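Local atomic coordinates of ferric iron-binding protein HitA (Pseudomonas aeruginosa PAO1, PDB entry 6IWF), a protein that binds ferric iron as a bacterial solute-binding protein, probably delivering it for cellular uptake, and is involved in gallium internalization. Residues 3-8 / 27-32; 43-48 / 66-71; 147-152 / 290-295; 194-199 / 259-264. All coordinates share one frame; numbering follows the deposited sequence.

Interaction 1 (3-8 / 27-32)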
loop_
_atom_site.group_PDB
_atom_site.type_symbol
_atom_site.label_atom_id
_atom_site.label_comp_id
_atom_site.label_asym_id
_atom_site.label_seq_id
_atom_site.Cartn_x
_atom_site.Cartn_y
_atom_site.Cartn_z
ATOM N N VAL A 3 14.471 -10.061 25.702
ATOM C CA VAL A 3 14.626 -9.893 24.262
ATOM C C VAL A 3 13.978 -8.586 23.818
ATOM O O VAL A 3 12.892 -8.211 24.287
ATOM C CB VAL A 3 14.023 -11.092 23.506
ATOM C CG1 VAL A 3 13.987 -10.828 22.001
ATOM C CG2 VAL A 3 14.826 -12.344 23.776
ATOM N N THR A 4 14.655 -7.879 22.916
ATOM C CA THR A 4 14.087 -6.733 22.219
ATOM C C THR A 4 14.094 -7.040 20.725
ATOM O O THR A 4 15.160 -7.259 20.143
ATOM C CB THR A 4 14.887 -5.464 22.524
ATOM O OG1 THR A 4 14.726 -5.124 23.908
ATOM C CG2 THR A 4 14.413 -4.295 21.655
ATOM N N LEU A 5 12.905 -7.113 20.124
ATOM C CA LEU A 5 12.794 -7.236 18.673
ATOM C C LEU A 5 12.997 -5.869 18.030
ATOM O O LEU A 5 12.580 -4.844 18.577
ATOM C CB LEU A 5 11.425 -7.786 18.272
ATOM C CG LEU A 5 11.097 -9.256 18.531
ATOM C CD1 LEU A 5 9.700 -9.615 18.009
ATOM C CD2 LEU A 5 12.149 -10.166 17.911
ATOM N N THR A 6 13.639 -5.857 16.867
ATOM C CA THR A 6 13.782 -4.649 16.064
ATOM C C THR A 6 12.827 -4.755 14.881
ATOM O O THR A 6 12.897 -5.724 14.118
ATOM C CB THR A 6 15.220 -4.462 15.581
ATOM O OG1 THR A 6 16.107 -4.386 16.711
ATOM C CG2 THR A 6 15.339 -3.181 14.768
ATOM N N LEU A 7 11.912 -3.791 14.768
ATOM C CA LEU A 7 10.951 -3.715 13.678
ATOM C C LEU A 7 11.385 -2.607 12.733
ATOM O O LEU A 7 11.462 -1.444 13.138
ATOM C CB LEU A 7 9.539 -3.435 14.198
ATOM C CG LEU A 7 8.474 -3.143 13.132
ATOM C CD1 LEU A 7 8.277 -4.396 12.270
ATOM C CD2 LEU A 7 7.147 -2.688 13.763
ATOM N N TYR A 8 11.666 -2.966 11.485
ATOM C CA TYR A 8 11.858 -1.988 10.416
ATOM C C TYR A 8 10.481 -1.675 9.848
ATOM O O TYR A 8 9.867 -2.535 9.206
ATOM C CB TYR A 8 12.788 -2.534 9.330
ATOM C CG TYR A 8 14.269 -2.389 9.634
ATOM C CD1 TYR A 8 14.725 -2.261 10.944
ATOM C CD2 TYR A 8 15.209 -2.385 8.611
ATOM C CE1 TYR A 8 16.073 -2.135 11.221
ATOM C CE2 TYR A 8 16.568 -2.256 8.885
ATOM C CZ TYR A 8 16.987 -2.138 10.191
ATOM O OH TYR A 8 18.326 -2.013 10.476
ATOM N N THR A 27 3.040 -9.913 25.303
ATOM C CA THR A 27 4.105 -10.893 25.463
ATOM C C THR A 27 5.215 -10.449 26.404
ATOM O O THR A 27 6.027 -11.287 26.810
ATOM C CB THR A 27 4.731 -11.224 24.097
ATOM O OG1 THR A 27 5.437 -10.075 23.627
ATOM C CG2 THR A 27 3.660 -11.610 23.082
ATOM N N GLY A 28 5.282 -9.163 26.754
ATOM C CA GLY A 28 6.404 -8.629 27.487
ATOM C C GLY A 28 7.654 -8.420 26.663
ATOM O O GLY A 28 8.647 -7.915 27.196
ATOM N N ILE A 29 7.633 -8.792 25.382
ATOM C CA ILE A 29 8.781 -8.610 24.497
ATOM C C ILE A 29 8.813 -7.158 24.035
ATOM O O ILE A 29 7.835 -6.652 23.475
ATOM C CB ILE A 29 8.715 -9.572 23.301
ATOM C CG1 ILE A 29 8.744 -11.024 23.775
ATOM C CG2 ILE A 29 9.886 -9.336 22.368
ATOM C CD1 ILE A 29 8.526 -12.039 22.665
ATOM N N GLN A 30 9.933 -6.482 24.281
ATOM C CA GLN A 30 10.069 -5.098 23.853
ATOM C C GLN A 30 10.258 -5.048 22.343
ATOM O O GLN A 30 10.920 -5.909 21.761
ATOM C CB GLN A 30 11.256 -4.429 24.546
ATOM C CG GLN A 30 11.438 -4.813 26.004
ATOM C CD GLN A 30 10.590 -3.968 26.930
ATOM O OE1 GLN A 30 9.789 -3.146 26.482
ATOM N NE2 GLN A 30 10.762 -4.163 28.233
ATOM N N VAL A 31 9.679 -4.033 21.712
ATOM C CA VAL A 31 9.782 -3.843 20.267
ATOM C C VAL A 31 10.362 -2.458 20.016
ATOM O O VAL A 31 9.722 -1.446 20.327
ATOM C CB VAL A 31 8.430 -3.997 19.562
ATOM C CG1 VAL A 31 8.587 -3.704 18.079
ATOM C CG2 VAL A 31 7.859 -5.391 19.780
ATOM N N LYS A 32 11.564 -2.415 19.443
ATOM C CA LYS A 32 12.201 -1.180 19.003
ATOM C C LYS A 32 11.871 -0.968 17.528
ATOM O O LYS A 32 11.866 -1.929 16.757
ATOM C CB LYS A 32 13.714 -1.281 19.208
ATOM C CG LYS A 32 14.509 -0.056 18.827
ATOM C CD LYS A 32 16.003 -0.377 18.816
ATOM C CE LYS A 32 16.841 0.891 18.677
ATOM N NZ LYS A 32 16.246 1.843 17.690
#
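Leu5 is held through both of its backbone polar atoms by the neighbouring strand: Leu5 N donates to Gln30 O and Leu5 O accepts from Lys32 N, each at 2.8 Å. Leu7 N then reaches Lys32 O at 2.7 Å. At the other end the ladder frays, since Gln30 N to Val3 O is a weak 3.4 Å. This pattern pairs Thr4, Leu5 and Thr6 with Gln30, Val31 and Lys32, and sorts the side chains by face. On the face of Leu5 and Val31, the branch methyl CG2 of Ile29 comes within 4.0 Å of Leu5 CG. Val31 puts its CG1 anti to the backbone N (chi1 177°), and that methyl lies 4.0 Å from Leu7 CB. On the other face Thr4 spreads its two branches between neighbours. With chi1 at -67° its CG2 stands opposite the backbone N and reaches to 3.9 Å from Lys32 CB, while OG1, beside that N, turns to Gln30 CB at 3.6 Å. The lysine tail leads away beyond that point. Phe23 of helix 13-27 packs on Ile29 and Val31, and Phe244 of helix 238-248 on Leu5. Parallel strands 4-9 and 30-35 joined through helix 13-27 form a beta-alpha-beta unit, the building block of the alpha/beta lobes of periplasmic binding proteins.

Interaction 2 (43-48 / 66-71)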
loop_
_atom_site.group_PDB
_atom_site.type_symbol
_atom_site.label_atom_id
_atom_site.label_comp_id
_atom_site.label_asym_id
_atom_site.label_seq_id
_atom_site.Cartn_x
_atom_site.Cartn_y
_atom_site.Cartn_z
ATOM N N SER A 43 16.717 -1.339 1.117
ATOM C CA SER A 43 18.114 -1.104 0.755
ATOM C C SER A 43 19.027 -1.195 1.966
ATOM O O SER A 43 20.138 -1.723 1.866
ATOM C CB SER A 43 18.273 0.255 0.081
ATOM O OG SER A 43 17.610 0.248 -1.168
ATOM N N GLN A 44 18.584 -0.687 3.116
ATOM C CA GLN A 44 19.390 -0.801 4.324
ATOM C C GLN A 44 19.607 -2.260 4.692
ATOM O O GLN A 44 20.730 -2.674 4.999
ATOM C CB GLN A 44 18.724 -0.054 5.474
ATOM C CG GLN A 44 19.566 0.000 6.749
ATOM C CD GLN A 44 18.894 0.797 7.853
ATOM O OE1 GLN A 44 17.985 1.595 7.592
ATOM N NE2 GLN A 44 19.328 0.583 9.095
ATOM N N ILE A 45 18.535 -3.062 4.658
ATOM C CA ILE A 45 18.676 -4.482 4.965
ATOM C C ILE A 45 19.628 -5.147 3.981
ATOM O O ILE A 45 20.467 -5.970 4.366
ATOM C CB ILE A 45 17.301 -5.174 4.974
ATOM C CG1 ILE A 45 16.500 -4.729 6.200
ATOM C CG2 ILE A 45 17.469 -6.693 4.961
ATOM C CD1 ILE A 45 15.005 -5.078 6.130
ATOM N N THR A 46 19.516 -4.796 2.699
ATOM C CA THR A 46 20.399 -5.373 1.691
ATOM C C THR A 46 21.860 -5.016 1.971
ATOM O O THR A 46 22.745 -5.871 1.856
ATOM C CB THR A 46 19.967 -4.911 0.302
ATOM O OG1 THR A 46 18.619 -5.335 0.051
ATOM C CG2 THR A 46 20.877 -5.495 -0.775
ATOM N N GLU A 47 22.129 -3.768 2.377
ATOM C CA GLU A 47 23.509 -3.364 2.656
ATOM C C GLU A 47 24.005 -3.889 3.999
ATOM O O GLU A 47 25.172 -4.280 4.115
ATOM C CB GLU A 47 23.650 -1.839 2.616
ATOM C CG GLU A 47 22.959 -1.214 1.428
ATOM C CD GLU A 47 23.333 0.234 1.153
ATOM O OE1 GLU A 47 24.240 0.764 1.835
ATOM O OE2 GLU A 47 22.701 0.845 0.254
ATOM N N GLU A 48 23.149 -3.899 5.024
ATOM C CA GLU A 48 23.584 -4.361 6.342
ATOM C C GLU A 48 23.880 -5.857 6.348
ATOM O O GLU A 48 24.719 -6.315 7.134
ATOM C CB GLU A 48 22.527 -4.036 7.400
ATOM C CG GLU A 48 22.517 -2.601 7.904
ATOM C CD GLU A 48 21.233 -2.249 8.652
ATOM O OE1 GLU A 48 20.232 -2.997 8.537
ATOM O OE2 GLU A 48 21.219 -1.209 9.347
ATOM N N ILE A 66 8.982 -8.675 -2.331
ATOM C CA ILE A 66 9.301 -9.570 -3.432
ATOM C C ILE A 66 10.780 -9.459 -3.765
ATOM O O ILE A 66 11.447 -10.468 -4.018
ATOM C CB ILE A 66 8.397 -9.269 -4.646
ATOM C CG1 ILE A 66 6.949 -9.679 -4.320
ATOM C CG2 ILE A 66 8.887 -10.008 -5.894
ATOM C CD1 ILE A 66 5.939 -9.158 -5.291
ATOM N N ARG A 67 11.329 -8.235 -3.688
ATOM C CA ARG A 67 12.760 -8.020 -3.925
ATOM C C ARG A 67 13.603 -8.763 -2.894
ATOM O O ARG A 67 14.503 -9.534 -3.251
ATOM C CB ARG A 67 13.079 -6.516 -3.905
ATOM C CG ARG A 67 14.581 -6.153 -3.937
ATOM C CD ARG A 67 14.842 -4.706 -3.466
ATOM N NE ARG A 67 16.273 -4.406 -3.375
ATOM C CZ ARG A 67 16.786 -3.340 -2.766
ATOM N NH1 ARG A 67 15.992 -2.455 -2.183
ATOM N NH2 ARG A 67 18.102 -3.156 -2.739
ATOM N N LEU A 68 13.311 -8.553 -1.604
ATOM C CA LEU A 68 14.091 -9.187 -0.543
ATOM C C LEU A 68 13.909 -10.699 -0.540
ATOM O O LEU A 68 14.839 -11.443 -0.186
ATOM C CB LEU A 68 13.686 -8.608 0.813
ATOM C CG LEU A 68 14.064 -7.147 1.063
ATOM C CD1 LEU A 68 13.744 -6.787 2.488
ATOM C CD2 LEU A 68 15.526 -6.914 0.805
ATOM N N ALA A 69 12.706 -11.171 -0.874
ATOM C CA ALA A 69 12.480 -12.611 -0.957
ATOM C C ALA A 69 13.320 -13.230 -2.061
ATOM O O ALA A 69 13.921 -14.297 -1.876
ATOM C CB ALA A 69 11.001 -12.908 -1.197
ATOM N N SER A 70 13.356 -12.580 -3.222
ATOM C CA SER A 70 14.176 -13.073 -4.326
ATOM C C SER A 70 15.643 -13.170 -3.937
ATOM O O SER A 70 16.347 -14.067 -4.412
ATOM C CB SER A 70 14.028 -12.164 -5.547
ATOM O OG SER A 70 12.714 -12.205 -6.065
ATOM N N ALA A 71 16.123 -12.253 -3.094
ATOM C CA ALA A 71 17.508 -12.277 -2.641
ATOM C C ALA A 71 17.761 -13.319 -1.565
ATOM O O ALA A 71 18.917 -13.501 -1.163
ATOM C CB ALA A 71 17.918 -10.902 -2.115
#
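Arg67 reaches across to helix 38-48 with its side chain extended from CG to NE, and its guanidinium meets two hydroxyls in different ways. Ser43 OG lies at the edge, in the guanidinium plane, and accepts from Arg67 NH1 in a weak hydrogen bond of 3.3 Å, although the angle at the hydrogen is a good 165°. Thr46 instead approaches from above: its OG1 stands 3.5 Å over one face, offset toward the rim, and 3.6 Å from Arg67 NH2. Because the Ser43 CB points away from helix 63-70, it is the first torsion (chi1 -67°, OG beside the backbone N) that leaves the hydroxyl within reach of the arginine. Both hydroxyls have stronger partners in their own helix, Ser43 OG with Gly39 O and Thr46 OG1 with Ala42 O, and this fits an arginine that rests on them rather than being tightly gripped.

The two segments run nearly side by side, their axes 18° apart in direction and 11.0 Å apart at closest approach. They belong to successive helices that flank strand 56-59 along the chain in an alpha/beta lobe of the periplasmic binding protein fold, and Ile45 and Leu68 both pack on Leu57 of that strand.

Beside the arginine, Leu68 makes a mainly apolar contact and spreads its methyls between two partners. CD1 forms an apolar pair with Ile45 CD1 at 4.2 Å, while CD2 comes within 3.6 Å of the hydroxyl Thr46 OG1, the side chains of Leu68 and Thr46 slanting past each other. Glu294, from a loop near the C terminus, touches Arg67 from outside the helix pair.

Interaction 3 (147-152 / 290-295)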
loop_
_atom_site.group_PDB
_atom_site.type_symbol
_atom_site.label_atom_id
_atom_site.label_comp_id
_atom_site.label_asym_id
_atom_site.label_seq_id
_atom_site.Cartn_x
_atom_site.Cartn_y
_atom_site.Cartn_z
ATOM N N VAL A 147 1.244 2.192 -12.050
ATOM C CA VAL A 147 1.839 2.126 -13.382
ATOM C C VAL A 147 2.078 0.679 -13.791
ATOM O O VAL A 147 1.809 0.286 -14.936
ATOM C CB VAL A 147 3.139 2.950 -13.419
ATOM C CG1 VAL A 147 3.818 2.821 -14.791
ATOM C CG2 VAL A 147 2.829 4.396 -13.109
ATOM N N ALA A 148 2.584 -0.139 -12.865
ATOM C CA ALA A 148 2.819 -1.541 -13.178
ATOM C C ALA A 148 1.525 -2.228 -13.585
ATOM O O ALA A 148 1.519 -3.072 -14.485
ATOM C CB ALA A 148 3.450 -2.261 -11.982
ATOM N N ALA A 149 0.418 -1.871 -12.930
ATOM C CA ALA A 149 -0.876 -2.438 -13.297
ATOM C C ALA A 149 -1.290 -2.015 -14.701
ATOM O O ALA A 149 -1.815 -2.832 -15.465
ATOM C CB ALA A 149 -1.938 -2.021 -12.278
ATOM N N VAL A 150 -1.055 -0.757 -15.071
ATOM C CA VAL A 150 -1.423 -0.335 -16.426
ATOM C C VAL A 150 -0.586 -1.090 -17.457
ATOM O O VAL A 150 -1.102 -1.538 -18.485
ATOM C CB VAL A 150 -1.309 1.198 -16.582
ATOM C CG1 VAL A 150 -1.592 1.625 -18.032
ATOM C CG2 VAL A 150 -2.276 1.918 -15.645
ATOM N N ILE A 151 0.718 -1.254 -17.199
ATOM C CA ILE A 151 1.553 -2.020 -18.131
ATOM C C ILE A 151 1.020 -3.433 -18.282
ATOM O O ILE A 151 0.911 -3.962 -19.398
ATOM C CB ILE A 151 3.016 -2.043 -17.659
ATOM C CG1 ILE A 151 3.613 -0.647 -17.756
ATOM C CG2 ILE A 151 3.831 -3.032 -18.518
ATOM C CD1 ILE A 151 4.981 -0.529 -17.093
ATOM N N LYS A 152 0.661 -4.059 -17.158
ATOM C CA LYS A 152 0.232 -5.453 -17.170
ATOM C C LYS A 152 -1.114 -5.628 -17.868
ATOM O O LYS A 152 -1.320 -6.611 -18.598
ATOM C CB LYS A 152 0.175 -5.966 -15.734
ATOM C CG LYS A 152 1.348 -6.831 -15.341
ATOM C CD LYS A 152 1.177 -8.220 -15.932
ATOM C CE LYS A 152 1.847 -9.268 -15.066
ATOM N NZ LYS A 152 1.327 -10.630 -15.356
ATOM N N ALA A 290 2.069 -11.035 -6.882
ATOM C CA ALA A 290 3.038 -11.685 -7.757
ATOM C C ALA A 290 2.966 -11.124 -9.172
ATOM O O ALA A 290 3.995 -10.986 -9.841
ATOM C CB ALA A 290 2.801 -13.198 -7.757
ATOM N N ASP A 291 1.759 -10.807 -9.644
ATOM C CA ASP A 291 1.609 -10.214 -10.971
ATOM C C ASP A 291 2.356 -8.888 -11.071
ATOM O O ASP A 291 2.982 -8.603 -12.095
ATOM C CB ASP A 291 0.128 -10.006 -11.299
ATOM C CG ASP A 291 -0.620 -11.308 -11.507
ATOM O OD1 ASP A 291 -0.018 -12.273 -12.030
ATOM O OD2 ASP A 291 -1.816 -11.369 -11.145
ATOM N N LEU A 292 2.290 -8.056 -10.024
ATOM C CA LEU A 292 2.977 -6.766 -10.052
ATOM C C LEU A 292 4.477 -6.903 -9.806
ATOM O O LEU A 292 5.266 -6.094 -10.314
ATOM C CB LEU A 292 2.368 -5.823 -9.014
ATOM C CG LEU A 292 0.843 -5.652 -9.044
ATOM C CD1 LEU A 292 0.338 -4.922 -7.793
ATOM C CD2 LEU A 292 0.449 -4.890 -10.288
ATOM N N GLY A 293 4.884 -7.899 -9.019
ATOM C CA GLY A 293 6.301 -8.153 -8.815
ATOM C C GLY A 293 7.015 -6.976 -8.187
ATOM O O GLY A 293 6.474 -6.268 -7.326
ATOM N N GLU A 294 8.262 -6.753 -8.620
ATOM C CA GLU A 294 9.040 -5.622 -8.132
ATOM C C GLU A 294 8.705 -4.331 -8.866
ATOM O O GLU A 294 9.279 -3.282 -8.545
ATOM C CB GLU A 294 10.546 -5.925 -8.250
ATOM C CG GLU A 294 10.989 -7.060 -7.310
ATOM C CD GLU A 294 12.431 -7.511 -7.522
ATOM O OE1 GLU A 294 12.662 -8.737 -7.685
ATOM O OE2 GLU A 294 13.329 -6.642 -7.514
ATOM N N ALA A 295 7.783 -4.385 -9.828
ATOM C CA ALA A 295 7.386 -3.206 -10.605
ATOM C C ALA A 295 8.579 -2.570 -11.319
ATOM O O ALA A 295 8.658 -1.347 -11.457
ATOM C CB ALA A 295 6.673 -2.170 -9.725
#
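A type II' beta turn from Leu292 to Ala295, which links helix 289-292 to helix 296-305, packs its two end residues on Ala148 and Ala149 of helix 141-154. The turn is closed by Ala295 N to Leu292 O at 3.1 Å, and Gly293 supplies the positive phi (61°) that this turn type needs at its second position. Ala295 follows at the N-cap of the last helix, in left-handed backbone geometry.

The approach is close because small residues face each other. The CA atoms of Ala148 and Ala295 are 5.5 Å apart, and Ala148 CB touches Ala295 CB at 3.9 Å. Leu292 enters beside them with a single methyl. Its CD2 lies over the helix backbone, 4.0 Å from Ala149 N, and is also 4.2 Å from Ala149 CB and 4.3 Å from Ala148 CB. Leu287 and Leu223 add apolar cover round Ala149, while Ala298 of the last helix meets Ala148.

At the exposed margin, Lys152 and Asp291 cross at about a right angle. The lysine is bent at chi2 (-77°) and its chi1 of -102° is not a staggered value. It lays CE 3.2 Å from Asp291 O and brings NZ to 3.9 Å from Asp291 OD1, a long salt bridge. The other carboxylate oxygen, OD2, is taken by Thr288 N. Since the carbon next to the ammonium carries partial positive charge, its approach to the carbonyl is probably mildly attractive. Chemically, then, this is an interface of close-fitting methyl groups, to which the stretched ion pair at the margin probably adds little.

Interaction 4 (194-199 / 259-264)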
loop_
_atom_site.group_PDB
_atom_site.type_symbol
_atom_site.label_atom_id
_atom_site.label_comp_id
_atom_site.label_asym_id
_atom_site.label_seq_id
_atom_site.Cartn_x
_atom_site.Cartn_y
_atom_site.Cartn_z
ATOM N N ASN A 194 -4.795 6.374 -2.659
ATOM C CA ASN A 194 -5.354 5.211 -1.992
ATOM C C ASN A 194 -6.483 5.629 -1.059
ATOM O O ASN A 194 -6.511 6.753 -0.542
ATOM C CB ASN A 194 -4.270 4.482 -1.212
ATOM C CG ASN A 194 -3.522 3.482 -2.068
ATOM O OD1 ASN A 194 -4.089 2.901 -3.007
ATOM N ND2 ASN A 194 -2.260 3.257 -1.743
ATOM N N ASN A 195 -7.403 4.694 -0.819
ATOM C CA ASN A 195 -8.647 5.054 -0.144
ATOM C C ASN A 195 -8.411 5.588 1.261
ATOM O O ASN A 195 -9.171 6.445 1.731
ATOM C CB ASN A 195 -9.570 3.832 -0.090
ATOM C CG ASN A 195 -9.058 2.775 0.857
ATOM O OD1 ASN A 195 -8.054 2.109 0.587
ATOM N ND2 ASN A 195 -9.735 2.625 1.995
ATOM N N TYR A 196 -7.370 5.106 1.952
ATOM C CA TYR A 196 -7.324 5.348 3.393
ATOM C C TYR A 196 -6.986 6.796 3.741
ATOM O O TYR A 196 -7.263 7.217 4.871
ATOM C CB TYR A 196 -6.343 4.373 4.062
ATOM C CG TYR A 196 -4.946 4.414 3.516
ATOM C CD1 TYR A 196 -4.073 5.432 3.885
ATOM C CD2 TYR A 196 -4.485 3.435 2.645
ATOM C CE1 TYR A 196 -2.780 5.480 3.394
ATOM C CE2 TYR A 196 -3.182 3.480 2.146
ATOM C CZ TYR A 196 -2.342 4.512 2.526
ATOM O OH TYR A 196 -1.045 4.579 2.046
ATOM N N TYR A 197 -6.432 7.577 2.799
ATOM C CA TYR A 197 -6.122 8.979 3.094
ATOM C C TYR A 197 -7.384 9.788 3.346
ATOM O O TYR A 197 -7.393 10.702 4.181
ATOM C CB TYR A 197 -5.337 9.610 1.947
ATOM C CG TYR A 197 -3.934 9.086 1.825
ATOM C CD1 TYR A 197 -2.927 9.547 2.669
ATOM C CD2 TYR A 197 -3.611 8.134 0.859
ATOM C CE1 TYR A 197 -1.636 9.062 2.566
ATOM C CE2 TYR A 197 -2.322 7.649 0.753
ATOM C CZ TYR A 197 -1.344 8.116 1.608
ATOM O OH TYR A 197 -0.057 7.641 1.500
ATOM N N TRP A 198 -8.449 9.498 2.605
ATOM C CA TRP A 198 -9.712 10.179 2.847
ATOM C C TRP A 198 -10.217 9.907 4.261
ATOM O O TRP A 198 -10.671 10.828 4.955
ATOM C CB TRP A 198 -10.734 9.730 1.802
ATOM C CG TRP A 198 -12.037 10.453 1.834
ATOM C CD1 TRP A 198 -12.376 11.581 1.136
ATOM C CD2 TRP A 198 -13.199 10.074 2.572
ATOM N NE1 TRP A 198 -13.675 11.933 1.408
ATOM C CE2 TRP A 198 -14.206 11.024 2.288
ATOM C CE3 TRP A 198 -13.487 9.026 3.453
ATOM C CZ2 TRP A 198 -15.477 10.961 2.854
ATOM C CZ3 TRP A 198 -14.756 8.961 4.020
ATOM C CH2 TRP A 198 -15.739 9.924 3.713
ATOM N N TYR A 199 -10.123 8.651 4.713
ATOM C CA TYR A 199 -10.620 8.310 6.043
ATOM C C TYR A 199 -9.783 8.955 7.144
ATOM O O TYR A 199 -10.330 9.403 8.160
ATOM C CB TYR A 199 -10.669 6.789 6.206
ATOM C CG TYR A 199 -11.761 6.149 5.393
ATOM C CD1 TYR A 199 -11.549 5.779 4.061
ATOM C CD2 TYR A 199 -13.033 5.958 5.931
ATOM C CE1 TYR A 199 -12.550 5.202 3.301
ATOM C CE2 TYR A 199 -14.039 5.388 5.180
ATOM C CZ TYR A 199 -13.801 5.015 3.869
ATOM O OH TYR A 199 -14.812 4.441 3.139
ATOM N N SER A 259 -7.082 0.064 13.597
ATOM C CA SER A 259 -7.432 1.259 14.354
ATOM C C SER A 259 -6.683 2.495 13.865
ATOM O O SER A 259 -7.112 3.620 14.152
ATOM C CB SER A 259 -7.164 1.030 15.849
ATOM O OG SER A 259 -5.767 0.913 16.113
ATOM N N GLN A 260 -5.577 2.314 13.131
ATOM C CA GLN A 260 -4.782 3.424 12.630
ATOM C C GLN A 260 -4.892 3.656 11.127
ATOM O O GLN A 260 -4.518 4.737 10.658
ATOM C CB GLN A 260 -3.307 3.211 12.985
ATOM C CG GLN A 260 -3.071 3.098 14.476
ATOM C CD GLN A 260 -3.542 4.329 15.221
ATOM O OE1 GLN A 260 -3.308 5.463 14.789
ATOM N NE2 GLN A 260 -4.220 4.117 16.341
ATOM N N SER A 261 -5.361 2.680 10.360
ATOM C CA SER A 261 -5.535 2.935 8.937
ATOM C C SER A 261 -6.738 2.160 8.433
ATOM O O SER A 261 -6.893 0.974 8.738
ATOM C CB SER A 261 -4.287 2.571 8.134
ATOM O OG SER A 261 -4.392 3.098 6.815
ATOM N N ALA A 262 -7.584 2.852 7.671
ATOM C CA ALA A 262 -8.835 2.300 7.162
ATOM C C ALA A 262 -8.512 1.434 5.947
ATOM O O ALA A 262 -8.585 1.858 4.794
ATOM C CB ALA A 262 -9.812 3.418 6.827
ATOM N N GLU A 263 -8.126 0.194 6.225
ATOM C CA GLU A 263 -7.720 -0.754 5.201
ATOM C C GLU A 263 -8.501 -2.044 5.402
ATOM O O GLU A 263 -9.308 -2.170 6.329
ATOM C CB GLU A 263 -6.203 -0.982 5.237
ATOM C CG GLU A 263 -5.443 0.328 4.999
ATOM C CD GLU A 263 -3.960 0.152 4.725
ATOM O OE1 GLU A 263 -3.168 0.967 5.249
ATOM O OE2 GLU A 263 -3.586 -0.767 3.972
ATOM N N TYR A 264 -8.263 -2.997 4.521
ATOM C CA TYR A 264 -8.991 -4.264 4.597
ATOM C C TYR A 264 -8.124 -5.335 5.235
ATOM O O TYR A 264 -6.980 -5.554 4.798
ATOM C CB TYR A 264 -9.417 -4.712 3.207
ATOM C CG TYR A 264 -10.343 -3.747 2.518
ATOM C CD1 TYR A 264 -11.723 -3.853 2.675
ATOM C CD2 TYR A 264 -9.848 -2.737 1.708
ATOM C CE1 TYR A 264 -12.581 -2.961 2.038
ATOM C CE2 TYR A 264 -10.701 -1.851 1.063
ATOM C CZ TYR A 264 -12.066 -1.968 1.242
ATOM O OH TYR A 264 -12.911 -1.080 0.608
HETATM O O HOH W 1 -7.007 5.689 7.475
#
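Ala262 makes the tight part of this contact, lodged between Tyr199 and Asn195. At the centre of an inverse gamma turn, it presses CB to within 3.5 Å of Tyr199 CB, and its carbonyl O accepts from Asn195 ND2 at 3.1 Å, bent to 140° at the hydrogen. Alongside, Tyr196 and Glu263 lie side by side and point the same way. Ring and carboxylate planes are only 14° apart, and Glu263 OE1 sits 3.8 Å above one ring face, offset toward the rim. Ser261 OG donates to that oxygen at 2.9 Å, on its anti lone pair. Tyr196 CG lies between the backbone N and carbonyl carbon (chi1 57°), a crowded position that swings the ring alongside Glu263.

The backbone beyond is held less directly: a water bridges the segments, donating to Tyr196 O at 3.0 Å and accepting from Ala262 N at 2.9 Å. From there Gln260 and exposed Ser259 diverge without touching 194-199.

Tyr196 and Tyr197 are ferric iron ligands, though this chain holds no iron; here Tyr196 OH is hydrogen-bonded to the ligand Glu60, and its ring meets that of His12. On the strand side, Glu263 OE2 forms a salt bridge with Arg102 and a hydrogen bond with Thr100, placing the contact where the start of helix 196-205 and the loop after helix 251-258 meet strand 97-108.

From the N terminus, interaction 1 closes first, pairing strands 4-9 and 30-35, which helix 13-27 connects. Interaction 2 follows in series, pairing the next helix, 38-48, with helix 63-70; Tyr8 connects the two, its OH 2.9 Å from Glu48 OE1. Interaction 3 closes a much longer loop, bringing residues 290-295 back to helix 141-154. Nested inside it, interaction 4 closes the 59-residue loop between 199 and 259, tying the start of helix 196-205 to the loop after helix 251-258. None of the contacts cross. Interaction 3 also touches interaction 2, through Ile66 and Arg67 against Gly293 and Glu294, so the C-terminal segment bridges helices 63-70 and 141-154.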